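Long-range contacts in ribulose bisphosphate carboxylase (Hyperthermus butylicus DSM 5456, PDB 6HUN), which probably adds carbon dioxide and water to ribulose 1,5-bisphosphate, giving two molecules of 3-phosphoglycerate as part of an archaeal AMP degradation pathway: residues 27-32 / 66-71; 39-44 / 138-143; 45-50 / 99-104; 353-358 / 365-370. All blocks are in the same frame, centred on the assembly; numbering follows the deposited sequence.

Contact 1 of 4, residues 27-32 / 66-71; sequences LEFVDE and SSVGTW
Phe29 carries this contact, reaching from the 3-10 turn at 27-29 to the loop that leaves helix 55-65, where its ring meets Ser67, Val68, Gly69 and Thr70. The far end of the ring does the touching. Its CZ stops 3.4 Å from the carbonyl oxygen O of Gly69, approached obliquely, while CE2 lies 4.2 Å from CG2 of Val68, a methyl placed at the ring edge near its plane. CE1, on the other flank of CZ, comes within 4.3 Å of CG2 of Thr70. Chi1 of -67° turns CG of Phe29 anti to its carbonyl carbon, and this carries the ring across to the loop; behind it, Ala63 and Ala64 of helix 55-65 pack against the same side chain.

Glu28 and Trp71 form the looser margin, with OE2 of Glu28 4.4 Å from CZ3 of Trp71. Each has a firmer partner elsewhere: the carboxylate makes a salt bridge to Lys85, which also forms a cation-pi interaction with Phe29, and the indole meets Phe81 edge to face. On the dimer side, Asn207 of the second subunit donates to O of Ser67, and Thr70 packs on Lys177 of that subunit, predicted to be a proton acceptor. This is consistent with the Rubisco plan, in which a loop of the N-terminal domain completes the active site of the partner subunit.

No hydrogen bond links 27-32 to 66-71. The buried O of Gly69 has no polar partner in the model and meets an aromatic C-H end, so between these two segments the contact is van der Waals packing of one aromatic ring, without directed bonds.

Contact 2 of 4, residues 39-44 / 138-143; sequences DEVIAV and EDVYFP
Ile42 and Tyr141 form a hydrogen-bonded pair of the antiparallel strands 41-49 and 132-141, neighbours in the sheet of the Rubisco N-terminal domain. Tyr141 N donates to O of Ile42 at 2.7 Å, and the return bond is longer. A classic beta bulge follows, in which Glu138 and Asp139 both face Val44: Val44 N binds O of Asp139 nearly straight (173°), and Glu138 N donates to O of Val44. CG1 of Val44, wedged between its own N and carbonyl carbon (chi1 52°), rests 3.4 Å from O of Asp139.

Packing is tightest on the face of Ala43 and Val140. CG1 of Val140 presses on CG1 of Val41 at 3.5 Å, closer than usual for two methyls, while CG2 meets CB of Ala43 at 4.1 Å. Phe118 and Ile122 of helix 115-122 cover Val140. Cutting Val140 back to an alanine would probably leave the Val41 methyl without its partner and open a gap beneath that helix.

Toward 39-40 the pairing gives way to a looser, solvent-facing end. Asp39 is exposed and poorly ordered, its backbone O 3.7 Å from CG of Pro143, and its CB points away from the opposite segment. CD of Pro143, by contrast, still packs on CG2 of Val41 at 3.6 Å. On the opposite face from Val140, with Ile42, lies the Tyr141 ring, its hydroxyl hydrogen-bonded to O of Lys38. The buried carbonyl oxygen O of Glu40, which has no hydrogen-bonding partner in the model, lies in the plane of that ring, at its edge, 3.2 Å from CE2.

Contact 3 of 4, residues 45-50 / 99-104; sequences FRVTPA and WLVWVA
Phe45 and Val103 meet at an angle, the valine lying at the edge of the ring and in its plane. CE2 of Phe45 touches CG2 of Val103 at 3.6 Å. Phe45 is itself the hydrogen-bonded partner of Val101, so its ring leans diagonally, two residues farther along strand 99-105. Val47 does the same: paired with Trp99, it sends CG2, anti to its carbonyl carbon, to CG2 of Val101 at 3.7 Å. These side chains share the face of the N-terminal sheet covered by helix 55-65, where Ile62 packs on both Phe45 and Val47. Were Phe45 a serine, CG2 of Val103 would probably lose the ring edge it packs on and Ile62 would be left facing a gap.

Trp99 lies on the same face, its indole leading away from strand 41-49 toward Phe91 of strand 87-93; the edge of the ring, near its plane, lies by O of Val47, and Ile55 also packs against the side chain. On the reverse face Arg46 stands opposite Leu100. Its chain is extended, with CG anti to the backbone N (chi1 179°), and the touching is done by its first carbons, CB lying 4.0 Å from CD2 of Leu100. The far end is held by Asp96 through a salt bridge from NH2 and by Ser98 through NE.

Four backbone bonds tie the antiparallel strands: Phe45 and Val101 exchange two, Phe45 N meeting O of Val101 at 2.9 Å, and Val47 and Trp99 exchange two more. The short segments nevertheless run at 126°, well away from strictly antiparallel. Between the two segments, then, polar pairing is all main-chain, and the charge of Arg46 is met from outside them; aromatic and branched side chains pack on one face, and an arginine alongside a leucine occupies the other.

Contact 4 of 4, residues 353-358 / 365-370; sequences EQYYRP and HLEQPW
A two-stranded beta hairpin pairs Tyr355 and Tyr356 with Pro369 and Gln368. Tyr356 and Gln368 form the hydrogen-bonded pair: Gln368 N meets O of Tyr356 at 2.9 Å, almost straight at 170°, whereas Tyr356 N reaches O of Gln368 from above its carbonyl plane. Pro369, lacking an N-H, occupies the non-hydrogen-bonded position opposite Tyr355, and Trp370 N donates to O of Gln354 beyond it.

The Tyr355 ring is layered between two groups. CB of Pro369 sits 3.8 Å from the ring centroid, only 14° off the normal, in a CH-pi contact; over the centre of the opposite face lies NH2 of Arg357, 3.5 Å above the plane. CG of Glu367 fills part of the ring edge, and the hydroxyl OH of Tyr355 makes a weak hydrogen bond to OE2 of Glu367 at 3.3 Å.

Within the catalytic alpha/beta barrel, the hairpin is inserted between helix 339-352 and strand 377-380. Tyr356, on the other face, turns back toward this helix: its CG is anti to the backbone N (chi1 174°), and its hydroxyl is hydrogen-bonded to Glu346. The edge of its ring receives O of Leu366 in plane, 3.3 Å from CD1, and CB of His365 comes 3.5 Å from its OH.

His365 is fixed at both nitrogens, ND1 by Asp362 and NE2 by Glu343. Nearer the turn, CG of Pro358 rests 3.4 Å from O of His365. At the other end of the hairpin, CD1 of Trp370 approaches O of Glu353 at 3.3 Å, and Arg320 makes a cation-pi interaction with the indole.

Contacts 2 and 3 use successive parts of strand 41-49, their centres 14 Å apart, and Ala43 N probably bonds to O of Val103 (2.9 Å) to join them across the sheet. Contact 4 belongs to the catalytic domain yet lies about 11 Å from contact 2, centre to centre. Probable hydrogen bonds stitch the two domains there: OD2 of Asp139 with N of Leu366 at 2.7 Å, and N of Phe142 with OE1 of Gln368. Contact 1, some 28 Å from contact 4 between centres, approaches contact 3 to about 5 Å at the nearest atoms. It alone of the four touches the second subunit, beside that subunit's predicted catalytic Lys177.

Contact 1 of 4, residues 27-32 / 66-71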
# COMPACT_ATOMS: atom_id res chain seq x y z
N LEU A 27 19.81 -23.00 6.70
CA LEU A 27 20.01 -24.07 5.72
C LEU A 27 18.81 -25.01 5.70
O LEU A 27 18.53 -25.63 4.68
CB LEU A 27 21.31 -24.87 6.02
CG LEU A 27 21.46 -26.04 7.02
CD1 LEU A 27 21.20 -27.46 6.42
CD2 LEU A 27 22.85 -26.10 7.72
N GLU A 28 18.10 -25.11 6.82
CA GLU A 28 16.93 -25.97 6.96
C GLU A 28 15.78 -25.57 6.02
O GLU A 28 14.85 -26.37 5.82
CB GLU A 28 16.52 -25.94 8.44
CG GLU A 28 15.04 -25.99 8.75
CD GLU A 28 14.73 -26.37 10.19
OE1 GLU A 28 15.67 -26.41 11.03
OE2 GLU A 28 13.53 -26.65 10.48
N PHE A 29 15.84 -24.38 5.42
CA PHE A 29 14.76 -23.92 4.55
C PHE A 29 15.12 -23.98 3.07
O PHE A 29 14.33 -23.51 2.25
CB PHE A 29 14.35 -22.48 4.92
CG PHE A 29 13.72 -22.38 6.29
CD1 PHE A 29 14.50 -22.37 7.43
CD2 PHE A 29 12.33 -22.34 6.42
CE1 PHE A 29 13.93 -22.31 8.70
CE2 PHE A 29 11.76 -22.27 7.68
CZ PHE A 29 12.57 -22.26 8.83
N VAL A 30 16.29 -24.52 2.73
CA VAL A 30 16.79 -24.62 1.37
C VAL A 30 16.88 -26.09 1.03
O VAL A 30 17.24 -26.90 1.90
CB VAL A 30 18.17 -23.95 1.25
CG1 VAL A 30 18.62 -23.92 -0.19
CG2 VAL A 30 18.12 -22.52 1.80
N ASP A 31 16.56 -26.45 -0.22
CA ASP A 31 16.56 -27.85 -0.66
C ASP A 31 16.47 -27.94 -2.17
O ASP A 31 15.37 -28.05 -2.71
CB ASP A 31 15.40 -28.60 -0.04
CG ASP A 31 15.41 -30.10 -0.35
OD1 ASP A 31 16.16 -30.54 -1.25
OD2 ASP A 31 14.66 -30.83 0.33
N GLU A 32 17.59 -27.89 -2.86
CA GLU A 32 17.54 -27.83 -4.32
C GLU A 32 17.12 -29.15 -4.97
O GLU A 32 17.07 -29.23 -6.20
CB GLU A 32 18.88 -27.39 -4.87
CG GLU A 32 19.32 -26.03 -4.39
CD GLU A 32 20.69 -25.73 -4.92
OE1 GLU A 32 21.65 -25.70 -4.12
OE2 GLU A 32 20.80 -25.59 -6.16
N SER A 66 9.16 -15.44 5.60
CA SER A 66 7.87 -15.37 4.95
C SER A 66 6.99 -16.58 5.26
O SER A 66 5.92 -16.72 4.67
CB SER A 66 8.03 -15.19 3.42
OG SER A 66 8.80 -16.26 2.88
N SER A 67 7.39 -17.43 6.21
CA SER A 67 6.53 -18.55 6.59
C SER A 67 6.48 -18.68 8.11
O SER A 67 5.83 -17.86 8.76
CB SER A 67 6.96 -19.86 5.88
OG SER A 67 8.21 -20.39 6.25
N VAL A 68 7.19 -19.65 8.69
CA VAL A 68 7.00 -20.02 10.10
C VAL A 68 8.09 -19.48 11.01
O VAL A 68 8.13 -19.84 12.19
CB VAL A 68 6.92 -21.55 10.28
CG1 VAL A 68 5.74 -22.07 9.54
CG2 VAL A 68 8.17 -22.17 9.78
N GLY A 69 8.99 -18.63 10.50
CA GLY A 69 10.05 -18.15 11.37
C GLY A 69 10.99 -19.27 11.82
O GLY A 69 11.10 -20.35 11.21
N THR A 70 11.65 -19.02 12.93
CA THR A 70 12.61 -19.97 13.47
C THR A 70 12.28 -20.28 14.93
O THR A 70 11.43 -19.65 15.56
CB THR A 70 14.04 -19.42 13.38
OG1 THR A 70 14.00 -18.00 13.62
CG2 THR A 70 14.64 -19.68 12.01
N TRP A 71 12.98 -21.25 15.47
CA TRP A 71 12.93 -21.40 16.91
C TRP A 71 14.31 -21.81 17.39
O TRP A 71 15.08 -22.43 16.65
CB TRP A 71 11.85 -22.43 17.34
CG TRP A 71 12.34 -23.85 17.49
CD1 TRP A 71 12.95 -24.39 18.57
CD2 TRP A 71 12.25 -24.89 16.51
NE1 TRP A 71 13.24 -25.72 18.33
CE2 TRP A 71 12.82 -26.04 17.07
CE3 TRP A 71 11.74 -24.96 15.20
CZ2 TRP A 71 12.90 -27.26 16.39
CZ3 TRP A 71 11.82 -26.18 14.53
CH2 TRP A 71 12.40 -27.31 15.12

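Contact 2 of 4, residues 39-44 / 138-143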
# COMPACT_ATOMS: atom_id res chain seq x y z
N ASP A 39 0.21 -28.01 -6.30
CA ASP A 39 -0.70 -27.58 -5.24
C ASP A 39 -0.05 -26.68 -4.18
O ASP A 39 -0.64 -26.46 -3.12
CB ASP A 39 -1.29 -28.79 -4.53
CG ASP A 39 -0.22 -29.72 -3.97
OD1 ASP A 39 0.94 -29.64 -4.46
OD2 ASP A 39 -0.54 -30.54 -3.07
N GLU A 40 1.15 -26.18 -4.42
CA GLU A 40 1.84 -25.30 -3.50
C GLU A 40 1.86 -23.92 -4.14
O GLU A 40 1.88 -23.80 -5.36
CB GLU A 40 3.27 -25.78 -3.26
CG GLU A 40 3.39 -27.17 -2.59
CD GLU A 40 4.64 -27.22 -1.74
OE1 GLU A 40 5.69 -27.65 -2.28
OE2 GLU A 40 4.61 -26.76 -0.56
N VAL A 41 1.84 -22.88 -3.31
CA VAL A 41 2.14 -21.54 -3.82
C VAL A 41 3.63 -21.46 -4.11
O VAL A 41 4.45 -21.91 -3.31
CB VAL A 41 1.74 -20.46 -2.80
CG1 VAL A 41 2.36 -19.02 -3.20
CG2 VAL A 41 0.25 -20.43 -2.62
N ILE A 42 3.99 -20.88 -5.26
CA ILE A 42 5.38 -20.71 -5.66
C ILE A 42 5.64 -19.22 -5.86
O ILE A 42 4.97 -18.60 -6.67
CB ILE A 42 5.66 -21.46 -6.97
CG1 ILE A 42 5.35 -22.99 -6.82
CG2 ILE A 42 7.09 -21.19 -7.41
CD1 ILE A 42 6.36 -23.59 -6.02
N ALA A 43 6.65 -18.67 -5.19
CA ALA A 43 7.09 -17.28 -5.42
C ALA A 43 8.44 -17.31 -6.12
O ALA A 43 9.31 -18.10 -5.74
CB ALA A 43 7.22 -16.51 -4.09
N VAL A 44 8.66 -16.40 -7.07
CA VAL A 44 9.98 -16.19 -7.65
C VAL A 44 10.46 -14.78 -7.29
O VAL A 44 9.78 -13.77 -7.56
CB VAL A 44 10.01 -16.47 -9.16
CG1 VAL A 44 8.91 -15.71 -9.88
CG2 VAL A 44 11.39 -16.13 -9.69
N GLU A 138 8.90 -11.11 -8.20
CA GLU A 138 8.64 -11.03 -9.63
C GLU A 138 7.28 -11.63 -10.02
O GLU A 138 6.57 -11.09 -10.90
CB GLU A 138 9.76 -11.78 -10.40
CG GLU A 138 11.18 -11.31 -10.12
CD GLU A 138 11.55 -9.99 -10.83
OE1 GLU A 138 10.68 -9.21 -11.25
OE2 GLU A 138 12.76 -9.67 -10.88
N ASP A 139 6.90 -12.75 -9.40
CA ASP A 139 5.67 -13.41 -9.74
C ASP A 139 5.35 -14.42 -8.64
O ASP A 139 6.24 -14.86 -7.90
CB ASP A 139 5.81 -14.16 -11.09
CG ASP A 139 4.44 -14.52 -11.70
OD1 ASP A 139 3.39 -14.13 -11.11
OD2 ASP A 139 4.45 -15.12 -12.81
N VAL A 140 4.10 -14.84 -8.60
CA VAL A 140 3.65 -15.85 -7.63
C VAL A 140 2.65 -16.69 -8.36
O VAL A 140 1.75 -16.14 -9.00
CB VAL A 140 3.02 -15.23 -6.36
CG1 VAL A 140 2.52 -16.34 -5.42
CG2 VAL A 140 4.06 -14.40 -5.60
N TYR A 141 2.84 -18.02 -8.27
CA TYR A 141 1.93 -18.99 -8.83
C TYR A 141 0.95 -19.35 -7.74
O TYR A 141 1.36 -19.73 -6.63
CB TYR A 141 2.69 -20.24 -9.27
CG TYR A 141 1.76 -21.46 -9.33
CD1 TYR A 141 0.90 -21.61 -10.40
CD2 TYR A 141 1.72 -22.40 -8.32
CE1 TYR A 141 0.03 -22.73 -10.51
CE2 TYR A 141 0.82 -23.56 -8.39
CZ TYR A 141 -0.01 -23.67 -9.50
OH TYR A 141 -0.89 -24.72 -9.65
N PHE A 142 -0.34 -19.24 -8.06
CA PHE A 142 -1.41 -19.57 -7.14
C PHE A 142 -2.03 -20.89 -7.57
O PHE A 142 -2.52 -20.97 -8.70
CB PHE A 142 -2.47 -18.47 -7.10
CG PHE A 142 -1.93 -17.18 -6.57
CD1 PHE A 142 -1.69 -17.05 -5.22
CD2 PHE A 142 -1.59 -16.17 -7.41
CE1 PHE A 142 -1.16 -15.86 -4.71
CE2 PHE A 142 -1.08 -14.95 -6.89
CZ PHE A 142 -0.86 -14.83 -5.56
N PRO A 143 -2.04 -21.92 -6.73
CA PRO A 143 -2.71 -23.21 -7.14
C PRO A 143 -4.21 -23.09 -7.11
O PRO A 143 -4.77 -22.22 -6.43
CB PRO A 143 -2.22 -24.22 -6.10
CG PRO A 143 -1.93 -23.43 -4.89
CD PRO A 143 -1.44 -22.03 -5.38

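Contact 3 of 4, residues 45-50 / 99-104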
# COMPACT_ATOMS: atom_id res chain seq x y z
N PHE A 45 11.59 -14.74 -6.60
CA PHE A 45 12.16 -13.52 -6.05
C PHE A 45 13.44 -13.22 -6.81
O PHE A 45 14.18 -14.14 -7.14
CB PHE A 45 12.53 -13.67 -4.56
CG PHE A 45 11.38 -13.97 -3.65
CD1 PHE A 45 10.48 -12.98 -3.25
CD2 PHE A 45 11.23 -15.23 -3.09
CE1 PHE A 45 9.43 -13.31 -2.34
CE2 PHE A 45 10.21 -15.53 -2.24
CZ PHE A 45 9.28 -14.56 -1.87
N ARG A 46 13.73 -11.95 -7.01
CA ARG A 46 15.06 -11.55 -7.48
C ARG A 46 15.82 -10.98 -6.28
O ARG A 46 15.41 -9.96 -5.71
CB ARG A 46 14.93 -10.52 -8.61
CG ARG A 46 16.33 -10.08 -9.09
CD ARG A 46 16.17 -9.10 -10.30
NE ARG A 46 17.48 -8.83 -10.92
CZ ARG A 46 17.60 -8.22 -12.10
NH1 ARG A 46 16.51 -7.82 -12.75
NH2 ARG A 46 18.82 -8.04 -12.64
N VAL A 47 16.88 -11.67 -5.86
CA VAL A 47 17.50 -11.47 -4.54
C VAL A 47 18.91 -10.97 -4.77
O VAL A 47 19.70 -11.63 -5.47
CB VAL A 47 17.53 -12.77 -3.71
CG1 VAL A 47 18.15 -12.54 -2.32
CG2 VAL A 47 16.11 -13.43 -3.64
N THR A 48 19.22 -9.84 -4.16
CA THR A 48 20.57 -9.30 -4.07
C THR A 48 21.03 -9.41 -2.61
O THR A 48 20.63 -8.58 -1.76
CB THR A 48 20.65 -7.86 -4.55
OG1 THR A 48 20.15 -7.77 -5.89
CG2 THR A 48 22.10 -7.36 -4.50
N PRO A 49 21.82 -10.40 -2.27
CA PRO A 49 22.26 -10.55 -0.87
C PRO A 49 23.11 -9.37 -0.47
O PRO A 49 23.81 -8.78 -1.29
CB PRO A 49 23.06 -11.85 -0.89
CG PRO A 49 22.72 -12.51 -2.22
CD PRO A 49 22.45 -11.41 -3.16
N ALA A 50 23.06 -9.04 0.81
CA ALA A 50 23.90 -8.00 1.35
C ALA A 50 25.36 -8.44 1.30
O ALA A 50 25.67 -9.60 1.02
CB ALA A 50 23.49 -7.67 2.79
N TRP A 99 20.14 -13.01 -7.96
CA TRP A 99 19.72 -14.35 -8.31
C TRP A 99 18.20 -14.39 -8.38
O TRP A 99 17.51 -13.68 -7.65
CB TRP A 99 20.18 -15.34 -7.26
CG TRP A 99 21.68 -15.44 -7.08
CD1 TRP A 99 22.57 -14.45 -6.72
CD2 TRP A 99 22.45 -16.60 -7.28
NE1 TRP A 99 23.83 -14.95 -6.68
CE2 TRP A 99 23.79 -16.28 -7.01
CE3 TRP A 99 22.12 -17.91 -7.62
CZ2 TRP A 99 24.80 -17.20 -7.08
CZ3 TRP A 99 23.12 -18.82 -7.71
CH2 TRP A 99 24.45 -18.47 -7.45
N LEU A 100 17.67 -15.25 -9.25
CA LEU A 100 16.29 -15.65 -9.09
C LEU A 100 16.26 -16.80 -8.11
O LEU A 100 17.04 -17.77 -8.21
CB LEU A 100 15.64 -16.04 -10.42
CG LEU A 100 15.50 -14.87 -11.42
CD1 LEU A 100 14.91 -15.37 -12.79
CD2 LEU A 100 14.57 -13.78 -10.90
N VAL A 101 15.33 -16.73 -7.16
CA VAL A 101 15.12 -17.78 -6.19
C VAL A 101 13.66 -18.18 -6.24
O VAL A 101 12.77 -17.34 -6.06
CB VAL A 101 15.50 -17.34 -4.75
CG1 VAL A 101 15.24 -18.51 -3.78
CG2 VAL A 101 16.95 -16.91 -4.69
N TRP A 102 13.40 -19.46 -6.40
CA TRP A 102 12.04 -19.97 -6.30
C TRP A 102 11.83 -20.53 -4.91
O TRP A 102 12.62 -21.37 -4.44
CB TRP A 102 11.75 -21.08 -7.33
CG TRP A 102 11.70 -20.61 -8.75
CD1 TRP A 102 10.59 -20.51 -9.55
CD2 TRP A 102 12.81 -20.21 -9.57
NE1 TRP A 102 10.94 -20.07 -10.78
CE2 TRP A 102 12.29 -19.88 -10.83
CE3 TRP A 102 14.18 -20.09 -9.36
CZ2 TRP A 102 13.11 -19.43 -11.88
CZ3 TRP A 102 14.98 -19.66 -10.38
CH2 TRP A 102 14.45 -19.34 -11.63
N VAL A 103 10.74 -20.13 -4.29
CA VAL A 103 10.36 -20.59 -2.96
C VAL A 103 8.97 -21.20 -3.06
O VAL A 103 8.06 -20.60 -3.63
CB VAL A 103 10.38 -19.45 -1.92
CG1 VAL A 103 10.09 -20.01 -0.49
CG2 VAL A 103 11.70 -18.77 -1.94
N ALA A 104 8.82 -22.40 -2.51
CA ALA A 104 7.55 -23.09 -2.47
C ALA A 104 6.94 -22.98 -1.07
O ALA A 104 7.65 -23.14 -0.06
CB ALA A 104 7.74 -24.58 -2.86

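Contact 4 of 4, residues 353-358 / 365-370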
# COMPACT_ATOMS: atom_id res chain seq x y z
N GLU A 353 -5.81 -13.52 -20.18
CA GLU A 353 -5.84 -14.92 -20.61
C GLU A 353 -6.49 -15.85 -19.60
O GLU A 353 -6.52 -15.60 -18.40
CB GLU A 353 -4.43 -15.38 -20.91
CG GLU A 353 -3.98 -14.75 -22.21
CD GLU A 353 -2.66 -15.28 -22.67
OE1 GLU A 353 -1.90 -15.81 -21.83
OE2 GLU A 353 -2.37 -15.13 -23.86
N GLN A 354 -7.03 -16.96 -20.12
CA GLN A 354 -7.53 -17.98 -19.21
C GLN A 354 -6.44 -18.93 -18.73
O GLN A 354 -6.62 -19.59 -17.70
CB GLN A 354 -8.67 -18.79 -19.87
CG GLN A 354 -10.05 -18.14 -19.65
CD GLN A 354 -10.16 -17.35 -18.32
OE1 GLN A 354 -10.24 -16.12 -18.34
NE2 GLN A 354 -10.21 -18.06 -17.17
N TYR A 355 -5.34 -19.00 -19.47
CA TYR A 355 -4.23 -19.89 -19.14
C TYR A 355 -2.96 -19.17 -19.59
O TYR A 355 -2.62 -19.19 -20.77
CB TYR A 355 -4.36 -21.25 -19.79
CG TYR A 355 -3.68 -22.35 -19.00
CD1 TYR A 355 -2.36 -22.20 -18.55
CD2 TYR A 355 -4.36 -23.52 -18.67
CE1 TYR A 355 -1.73 -23.19 -17.81
CE2 TYR A 355 -3.73 -24.53 -17.93
CZ TYR A 355 -2.42 -24.36 -17.51
OH TYR A 355 -1.79 -25.35 -16.77
N TYR A 356 -2.27 -18.55 -18.65
CA TYR A 356 -1.03 -17.85 -18.96
C TYR A 356 0.14 -18.82 -18.95
O TYR A 356 0.35 -19.54 -17.98
CB TYR A 356 -0.78 -16.73 -17.93
CG TYR A 356 0.58 -16.07 -18.14
CD1 TYR A 356 1.70 -16.47 -17.41
CD2 TYR A 356 0.74 -15.03 -19.06
CE1 TYR A 356 2.94 -15.86 -17.60
CE2 TYR A 356 1.97 -14.43 -19.28
CZ TYR A 356 3.06 -14.83 -18.52
OH TYR A 356 4.28 -14.25 -18.77
N ARG A 357 0.93 -18.82 -20.02
CA ARG A 357 2.18 -19.57 -20.05
C ARG A 357 3.32 -18.65 -20.45
O ARG A 357 3.25 -18.02 -21.52
CB ARG A 357 2.07 -20.76 -21.01
CG ARG A 357 1.11 -21.80 -20.51
CD ARG A 357 1.19 -23.08 -21.36
NE ARG A 357 0.11 -24.02 -21.08
CZ ARG A 357 -1.12 -23.93 -21.58
NH1 ARG A 357 -1.43 -22.91 -22.38
NH2 ARG A 357 -2.05 -24.85 -21.30
N PRO A 358 4.38 -18.54 -19.64
CA PRO A 358 5.57 -17.78 -20.06
C PRO A 358 6.18 -18.31 -21.37
O PRO A 358 6.10 -19.51 -21.70
CB PRO A 358 6.54 -17.96 -18.89
CG PRO A 358 5.72 -18.48 -17.77
CD PRO A 358 4.61 -19.24 -18.37
N HIS A 365 8.54 -15.09 -14.93
CA HIS A 365 7.11 -15.28 -14.78
C HIS A 365 6.86 -16.78 -14.67
O HIS A 365 7.69 -17.59 -15.10
CB HIS A 365 6.29 -14.71 -15.97
CG HIS A 365 6.60 -13.28 -16.30
ND1 HIS A 365 7.36 -12.92 -17.39
CD2 HIS A 365 6.23 -12.13 -15.69
CE1 HIS A 365 7.49 -11.60 -17.41
NE2 HIS A 365 6.79 -11.10 -16.41
N LEU A 366 5.72 -17.13 -14.12
CA LEU A 366 5.37 -18.54 -13.90
C LEU A 366 4.12 -18.88 -14.68
O LEU A 366 3.32 -18.02 -15.03
CB LEU A 366 5.10 -18.79 -12.41
CG LEU A 366 6.32 -18.60 -11.50
CD1 LEU A 366 5.94 -18.23 -10.07
CD2 LEU A 366 7.12 -19.86 -11.51
N GLU A 367 3.93 -20.15 -14.97
CA GLU A 367 2.69 -20.56 -15.63
C GLU A 367 1.54 -20.36 -14.64
O GLU A 367 1.72 -20.55 -13.44
CB GLU A 367 2.86 -22.02 -16.09
CG GLU A 367 1.64 -22.84 -16.13
CD GLU A 367 1.95 -24.25 -16.56
OE1 GLU A 367 2.76 -24.45 -17.50
OE2 GLU A 367 1.41 -25.17 -15.90
N GLN A 368 0.34 -19.93 -15.14
CA GLN A 368 -0.80 -19.62 -14.27
C GLN A 368 -2.14 -19.91 -14.98
O GLN A 368 -2.58 -19.11 -15.80
CB GLN A 368 -0.77 -18.16 -13.78
CG GLN A 368 -1.99 -17.84 -12.91
CD GLN A 368 -1.89 -18.51 -11.55
OE1 GLN A 368 -1.05 -18.11 -10.71
NE2 GLN A 368 -2.72 -19.49 -11.30
N PRO A 369 -2.82 -21.02 -14.64
CA PRO A 369 -4.23 -21.16 -15.06
C PRO A 369 -5.13 -20.25 -14.23
O PRO A 369 -4.86 -19.94 -13.07
CB PRO A 369 -4.56 -22.65 -14.82
CG PRO A 369 -3.36 -23.26 -14.09
CD PRO A 369 -2.44 -22.07 -13.68
N TRP A 370 -6.21 -19.80 -14.85
CA TRP A 370 -7.11 -18.84 -14.20
C TRP A 370 -8.51 -19.43 -14.09
O TRP A 370 -9.51 -18.73 -14.27
CB TRP A 370 -7.14 -17.53 -14.98
CG TRP A 370 -5.95 -16.67 -14.81
CD1 TRP A 370 -4.90 -16.53 -15.65
CD2 TRP A 370 -5.72 -15.78 -13.73
NE1 TRP A 370 -4.00 -15.61 -15.18
CE2 TRP A 370 -4.48 -15.13 -13.98
CE3 TRP A 370 -6.42 -15.50 -12.54
CZ2 TRP A 370 -3.95 -14.21 -13.10
CZ3 TRP A 370 -5.87 -14.53 -11.68
CH2 TRP A 370 -4.66 -13.91 -11.98